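Local coordinates for protein endo-1,4-beta-xylanase (Pseudoalteromonas haloplanktis, PDB 1H12) that probably cleaves internal beta-1,4-xylosidic bonds of xylan, as a cold-adapted endo-acting glycoside hydrolase of family 8, at residues Asn323-Val328 and Asn362-Glu367; Ala340-Lys345 and Ser372-Asp377. One frame throughout, in Å; residues are numbered along the deposited sequence.

Interaction 1: residues Asn323-Val328 and Asn362-Glu367. With XYP (beta-D-xylopyranose), chain B.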
loop_
_atom_site.group_PDB
_atom_site.type_symbol
_atom_site.label_atom_id
_atom_site.label_comp_id
_atom_site.label_asym_id
_atom_site.label_seq_id
_atom_site.Cartn_x
_atom_site.Cartn_y
_atom_site.Cartn_z
ATOM N N ASN A 323 -10.153 24.717 7.425
ATOM C CA ASN A 323 -9.614 24.092 8.629
ATOM C C ASN A 323 -9.322 22.601 8.401
ATOM O O ASN A 323 -9.594 21.788 9.280
ATOM C CB ASN A 323 -10.499 24.285 9.838
ATOM C CG ASN A 323 -9.705 24.008 11.147
ATOM O OD1 ASN A 323 -8.562 24.442 11.276
ATOM N ND2 ASN A 323 -10.343 23.339 12.118
ATOM N N CYS A 324 -8.785 22.278 7.270
ATOM C CA CYS A 324 -8.329 20.932 6.943
ATOM C C CYS A 324 -7.015 21.032 6.227
ATOM O O CYS A 324 -6.742 22.064 5.591
ATOM C CB CYS A 324 -9.349 20.199 6.038
ATOM S SG CYS A 324 -9.438 20.945 4.378
ATOM N N TYR A 325 -6.200 20.000 6.277
ATOM C CA TYR A 325 -5.181 19.849 5.263
ATOM C C TYR A 325 -5.828 19.093 4.089
ATOM O O TYR A 325 -6.761 18.322 4.275
ATOM C CB TYR A 325 -3.912 19.151 5.762
ATOM C CG TYR A 325 -4.072 17.772 6.313
ATOM C CD1 TYR A 325 -4.252 17.556 7.677
ATOM C CD2 TYR A 325 -4.037 16.653 5.476
ATOM C CE1 TYR A 325 -4.401 16.288 8.206
ATOM C CE2 TYR A 325 -4.200 15.406 6.001
ATOM C CZ TYR A 325 -4.398 15.200 7.363
ATOM O OH TYR A 325 -4.502 13.904 7.841
ATOM N N GLU A 326 -5.331 19.388 2.893
ATOM C CA GLU A 326 -5.899 18.889 1.676
ATOM C C GLU A 326 -5.236 17.617 1.148
ATOM O O GLU A 326 -4.207 17.169 1.627
ATOM C CB GLU A 326 -5.897 19.989 0.618
ATOM C CG GLU A 326 -6.798 21.156 0.941
ATOM C CD GLU A 326 -6.922 22.192 -0.158
ATOM O OE1 GLU A 326 -6.445 21.980 -1.282
ATOM O OE2 GLU A 326 -7.492 23.275 0.156
ATOM N N GLN A 327 -5.853 17.077 0.097
ATOM C CA GLN A 327 -5.419 15.850 -0.540
ATOM C C GLN A 327 -4.241 16.002 -1.459
ATOM O O GLN A 327 -3.533 14.991 -1.691
ATOM C CB GLN A 327 -6.601 15.259 -1.337
ATOM C CG GLN A 327 -7.720 14.780 -0.411
ATOM C CD GLN A 327 -8.802 13.941 -1.073
ATOM O OE1 GLN A 327 -8.990 13.956 -2.268
ATOM N NE2 GLN A 327 -9.495 13.171 -0.258
ATOM N N VAL A 328 -4.015 17.170 -2.010
ATOM C CA VAL A 328 -2.966 17.384 -3.005
ATOM C C VAL A 328 -2.211 18.691 -2.743
ATOM O O VAL A 328 -2.811 19.780 -2.625
ATOM C CB VAL A 328 -3.504 17.395 -4.424
ATOM C CG1 VAL A 328 -2.396 17.657 -5.445
ATOM C CG2 VAL A 328 -4.213 16.111 -4.772
ATOM N N ASN A 362 -1.605 12.428 19.197
ATOM C CA ASN A 362 -2.957 12.557 19.663
ATOM C C ASN A 362 -3.864 13.079 18.604
ATOM O O ASN A 362 -4.972 12.561 18.440
ATOM C CB ASN A 362 -3.014 13.432 20.950
ATOM N N GLU A 363 -3.465 14.122 17.920
ATOM C CA GLU A 363 -4.314 14.733 16.941
ATOM C C GLU A 363 -4.533 13.837 15.719
ATOM O O GLU A 363 -5.685 13.614 15.339
ATOM C CB GLU A 363 -3.688 16.012 16.434
ATOM N N PHE A 364 -3.468 13.348 15.093
ATOM C CA PHE A 364 -3.613 12.539 13.881
ATOM C C PHE A 364 -4.312 11.220 14.225
ATOM O O PHE A 364 -5.145 10.750 13.460
ATOM C CB PHE A 364 -2.313 12.311 13.167
ATOM C CG PHE A 364 -1.820 13.516 12.372
ATOM C CD1 PHE A 364 -2.234 13.668 11.065
ATOM C CD2 PHE A 364 -1.016 14.473 12.940
ATOM C CE1 PHE A 364 -1.840 14.783 10.333
ATOM C CE2 PHE A 364 -0.620 15.605 12.211
ATOM C CZ PHE A 364 -1.076 15.736 10.912
ATOM N N PHE A 365 -4.011 10.628 15.375
ATOM C CA PHE A 365 -4.642 9.378 15.663
ATOM C C PHE A 365 -6.148 9.552 15.899
ATOM O O PHE A 365 -6.980 8.786 15.392
ATOM C CB PHE A 365 -4.029 8.659 16.862
ATOM C CG PHE A 365 -4.596 7.284 16.999
ATOM C CD1 PHE A 365 -4.093 6.253 16.229
ATOM C CD2 PHE A 365 -5.690 7.014 17.805
ATOM C CE1 PHE A 365 -4.673 5.005 16.273
ATOM C CE2 PHE A 365 -6.243 5.734 17.837
ATOM C CZ PHE A 365 -5.726 4.758 17.064
ATOM N N ASN A 366 -6.502 10.572 16.693
ATOM C CA ASN A 366 -7.919 10.790 16.973
ATOM C C ASN A 366 -8.715 11.194 15.761
ATOM O O ASN A 366 -9.881 10.812 15.613
ATOM C CB ASN A 366 -8.082 11.710 18.190
ATOM C CG ASN A 366 -7.753 10.912 19.468
ATOM O OD1 ASN A 366 -8.405 9.958 19.708
ATOM N ND2 ASN A 366 -6.706 11.218 20.141
ATOM N N GLU A 367 -8.111 11.924 14.831
ATOM C CA GLU A 367 -8.789 12.270 13.590
ATOM C C GLU A 367 -9.106 11.018 12.784
ATOM O O GLU A 367 -10.095 11.014 12.037
ATOM C CB GLU A 367 -7.994 13.244 12.754
ATOM C CG GLU A 367 -8.005 14.606 13.406
ATOM C CD GLU A 367 -7.299 15.661 12.633
ATOM O OE1 GLU A 367 -7.081 15.395 11.409
ATOM O OE2 GLU A 367 -7.027 16.780 13.248
HETATM O O1 XYP B . -15.974 11.420 0.831
HETATM C C1 XYP B . -15.024 12.248 0.136
HETATM C C2 XYP B . -13.719 11.640 0.215
HETATM C C3 XYP B . -12.648 12.379 -0.497
HETATM C C4 XYP B . -13.179 12.936 -1.827
HETATM C C5 XYP B . -14.545 13.580 -1.669
HETATM O O2 XYP B . -13.281 11.351 1.544
HETATM O O3 XYP B . -11.477 11.578 -0.643
HETATM O O4 XYP B . -12.267 13.787 -2.467
HETATM O O5 XYP B . -15.429 12.641 -1.045
HETATM O O HOH W 1 -5.577 13.654 10.181
#

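Interaction 2: residues Ala340-Lys345 and Ser372-Asp377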
loop_
_atom_site.group_PDB
_atom_site.type_symbol
_atom_site.label_atom_id
_atom_site.label_comp_id
_atom_site.label_asym_id
_atom_site.label_seq_id
_atom_site.Cartn_x
_atom_site.Cartn_y
_atom_site.Cartn_z
ATOM N N ALA A 340 -8.655 16.459 3.205
ATOM C CA ALA A 340 -8.254 15.073 3.409
ATOM C C ALA A 340 -9.446 14.198 3.666
ATOM O O ALA A 340 -10.250 14.445 4.538
ATOM C CB ALA A 340 -7.339 14.969 4.583
ATOM N N GLY A 341 -9.484 13.098 2.985
ATOM C CA GLY A 341 -10.486 12.067 3.298
ATOM C C GLY A 341 -9.959 10.987 4.214
ATOM O O GLY A 341 -8.896 11.098 4.811
ATOM N N GLU A 342 -10.746 9.950 4.336
ATOM C CA GLU A 342 -10.465 8.951 5.319
ATOM C C GLU A 342 -9.172 8.207 5.039
ATOM O O GLU A 342 -8.455 7.829 5.958
ATOM C CB GLU A 342 -11.600 7.945 5.469
ATOM C CG GLU A 342 -12.969 8.545 5.802
ATOM C CD GLU A 342 -13.814 8.855 4.626
ATOM O OE1 GLU A 342 -13.297 8.961 3.498
ATOM O OE2 GLU A 342 -15.052 8.973 4.826
ATOM N N GLY A 343 -8.885 7.960 3.753
ATOM C CA GLY A 343 -7.692 7.188 3.420
ATOM C C GLY A 343 -6.405 7.932 3.744
ATOM O O GLY A 343 -5.424 7.336 4.168
ATOM N N GLN A 344 -6.419 9.244 3.516
ATOM C CA GLN A 344 -5.263 10.061 3.821
ATOM C C GLN A 344 -5.060 10.126 5.317
ATOM O O GLN A 344 -3.925 10.007 5.834
ATOM C CB GLN A 344 -5.430 11.431 3.175
ATOM C CG GLN A 344 -4.201 12.288 3.194
ATOM C CD GLN A 344 -4.414 13.645 2.621
ATOM O OE1 GLN A 344 -5.538 13.981 2.213
ATOM N NE2 GLN A 344 -3.343 14.463 2.602
ATOM N N LYS A 345 -6.159 10.325 6.062
ATOM C CA LYS A 345 -6.072 10.318 7.507
ATOM C C LYS A 345 -5.600 8.958 8.041
ATOM O O LYS A 345 -4.849 8.902 9.013
ATOM C CB LYS A 345 -7.425 10.687 8.100
ATOM C CG LYS A 345 -7.819 12.105 7.855
ATOM C CD LYS A 345 -9.195 12.466 8.389
ATOM C CE LYS A 345 -9.475 13.971 8.313
ATOM N NZ LYS A 345 -10.901 14.274 8.655
ATOM N N SER A 372 -16.098 7.482 10.727
ATOM C CA SER A 372 -16.833 6.275 10.344
ATOM C C SER A 372 -16.145 5.641 9.119
ATOM O O SER A 372 -15.487 6.297 8.298
ATOM C CB SER A 372 -18.237 6.739 9.879
ATOM O OG SER A 372 -19.017 7.342 10.902
ATOM N N GLN A 373 -16.388 4.352 8.949
ATOM C CA GLN A 373 -15.794 3.626 7.836
ATOM C C GLN A 373 -16.276 4.227 6.531
ATOM O O GLN A 373 -17.456 4.541 6.420
ATOM C CB GLN A 373 -16.177 2.147 7.944
ATOM C CG GLN A 373 -15.553 1.300 6.871
ATOM C CD GLN A 373 -15.724 -0.169 7.086
ATOM O OE1 GLN A 373 -16.464 -0.582 8.013
ATOM N NE2 GLN A 373 -15.028 -0.991 6.308
ATOM N N PRO A 374 -15.417 4.358 5.534
ATOM C CA PRO A 374 -15.845 4.969 4.280
ATOM C C PRO A 374 -17.029 4.329 3.597
ATOM O O PRO A 374 -17.153 3.087 3.523
ATOM C CB PRO A 374 -14.594 4.886 3.405
ATOM C CG PRO A 374 -13.509 5.004 4.379
ATOM C CD PRO A 374 -13.956 4.156 5.575
ATOM N N THR A 375 -17.903 5.188 3.065
ATOM C CA THR A 375 -19.054 4.820 2.261
ATOM C C THR A 375 -19.094 5.751 1.042
ATOM O O THR A 375 -18.286 6.670 0.917
ATOM C CB THR A 375 -20.372 4.945 3.044
ATOM O OG1 THR A 375 -20.524 6.311 3.471
ATOM C CG2 THR A 375 -20.339 4.057 4.278
ATOM N N GLY A 376 -20.042 5.523 0.164
ATOM C CA GLY A 376 -20.217 6.398 -0.945
ATOM C C GLY A 376 -19.249 6.194 -2.087
ATOM O O GLY A 376 -18.532 5.189 -2.211
ATOM N N ASP A 377 -19.237 7.165 -2.989
ATOM C CA ASP A 377 -18.623 6.995 -4.292
ATOM C C ASP A 377 -17.116 7.007 -4.269
ATOM O O ASP A 377 -16.503 6.571 -5.265
ATOM C CB ASP A 377 -19.074 8.137 -5.239
ATOM C CG ASP A 377 -20.519 8.058 -5.639
ATOM O OD1 ASP A 377 -21.154 6.968 -5.568
ATOM O OD2 ASP A 377 -21.019 9.090 -6.161
HETATM O O HOH W 2 -17.099 8.105 3.393
HETATM O O HOH W 3 -16.161 8.710 7.128
#

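Interaction 1: residues Asn323-Val328 and Asn362-Glu367
With chi1 of Tyr-325 at 59°, CG sits between the backbone N and the carbonyl carbon and the ring is sent toward helix 358-369; Phe-364 holds its CG beside the backbone N (chi1 -76°), which swings the far end of its ring back to the tyrosine. The rings meet through their CE1 corners, Tyr-325 CE1 lying 3.7 Å from Phe-364 CE1. Their planes are inclined at 37° and the centroids stand 5.8 Å apart, so the rings meet at a slant. The phenol oxygen shares in the contact, Tyr-325 OH resting 3.8 Å from Phe-364 CE1. A water then joins the polar ends: it lies 2.6 Å from Tyr-325 OH and donates to Glu-367 OE1, also at 2.6 Å. The phenol has a second partner in Asn-348 of helix 342-351, and Glu-367 turns its other oxygen, OE2, to Lys-317 in a salt bridge. In this six-hairpin (alpha/alpha)6 glycosidase fold, the contact seats the loop between helix 300-318 and strand 329-330 against helix 358-369. Leu-313 and Lys-345 also touch the Tyr-325 side chain, Lys-345 at the phenol oxygen, so two further helices pack on it. A leucine in place of Tyr-325 would probably leave the bridging water and Asn-348 without their phenol partner and open a gap beside Phe-364. Just before the ring, Cys-324 is tied by a disulfide to Cys-339; just after it, the same loop carries Gln-327 into the xylose pocket, its side chain reaching the bound beta-D-xylopyranose.

Interaction 2: residues Ala340-Lys345 and Ser372-Asp377
The carboxylate of Glu-342 has the ring of Pro-374 under one face, with Pro-374 CG 3.9 Å below Glu-342 CD and the ring lying nearly level with the carboxylate. The bound xylose approaches obliquely: XYP O2 reaches the OE1 end, tilted out of the plane on the side away from Pro-374, 3.1 Å from Glu-342 OE1. The second oxygen looks out to water. The proline contact extends up the chain of Glu-342: Pro-374 CG is 3.7 Å from Glu-342 CB, and the side chains run past each other in opposite directions. A bend at chi2 (92°) of Glu-342 folds the carboxylate across the proline ring, where a straight chain would carry it off. Two waters donate to Glu-342 OE2 and link it to the backbone of the 372-377 loop. One is 2.6 Å from Glu-342 OE2 and passes its other proton to Ser-372 O at 2.8 Å. The other, also 2.6 Å from Glu-342 OE2 and displaced to the proline side of the carboxylate, accepts from Thr-375 N at 3.0 Å; it has further acceptors nearby, so its bond to the glutamate may be shared. No direct hydrogen bond joins the two segments, and the contact between them rests on apolar packing and these water bridges. Asn-382 of helix 379-392 also touches Glu-342, and Arg-379 and Tyr-386 of the same helix touch the proline ring. Glu-342 opens helix 342-351 directly after its N-cap, Gly-341, and together with Gln-327, Tyr-378 and Asn-382 these two residues form the xylose pocket, set among the loops and helix starts of an (alpha/alpha)6 barrel.

From the N terminus the segments come in the order 323-328, 340-345, 362-367 and 372-377, so the two contacts cross rather than nest. Interaction 1 closes a loop of 33 residues, running through the short strands 329-330 and 333-334 and helix 342-351. Interaction 2 starts inside that loop and closes 26 residues, taking in helix 358-369. The first segments are stitched directly together by probable hydrogen bonds, Tyr-325 O to Ala-340 N and Glu-326 O to Gln-344 NE2. The centres of interactions 1 and 2 are about 12 Å apart. Interaction 1 ties the 323-328 loop to helix 358-369 away from the sugar; interaction 2 ties the start of helix 342-351 to the loop before helix 379-392 at the pocket.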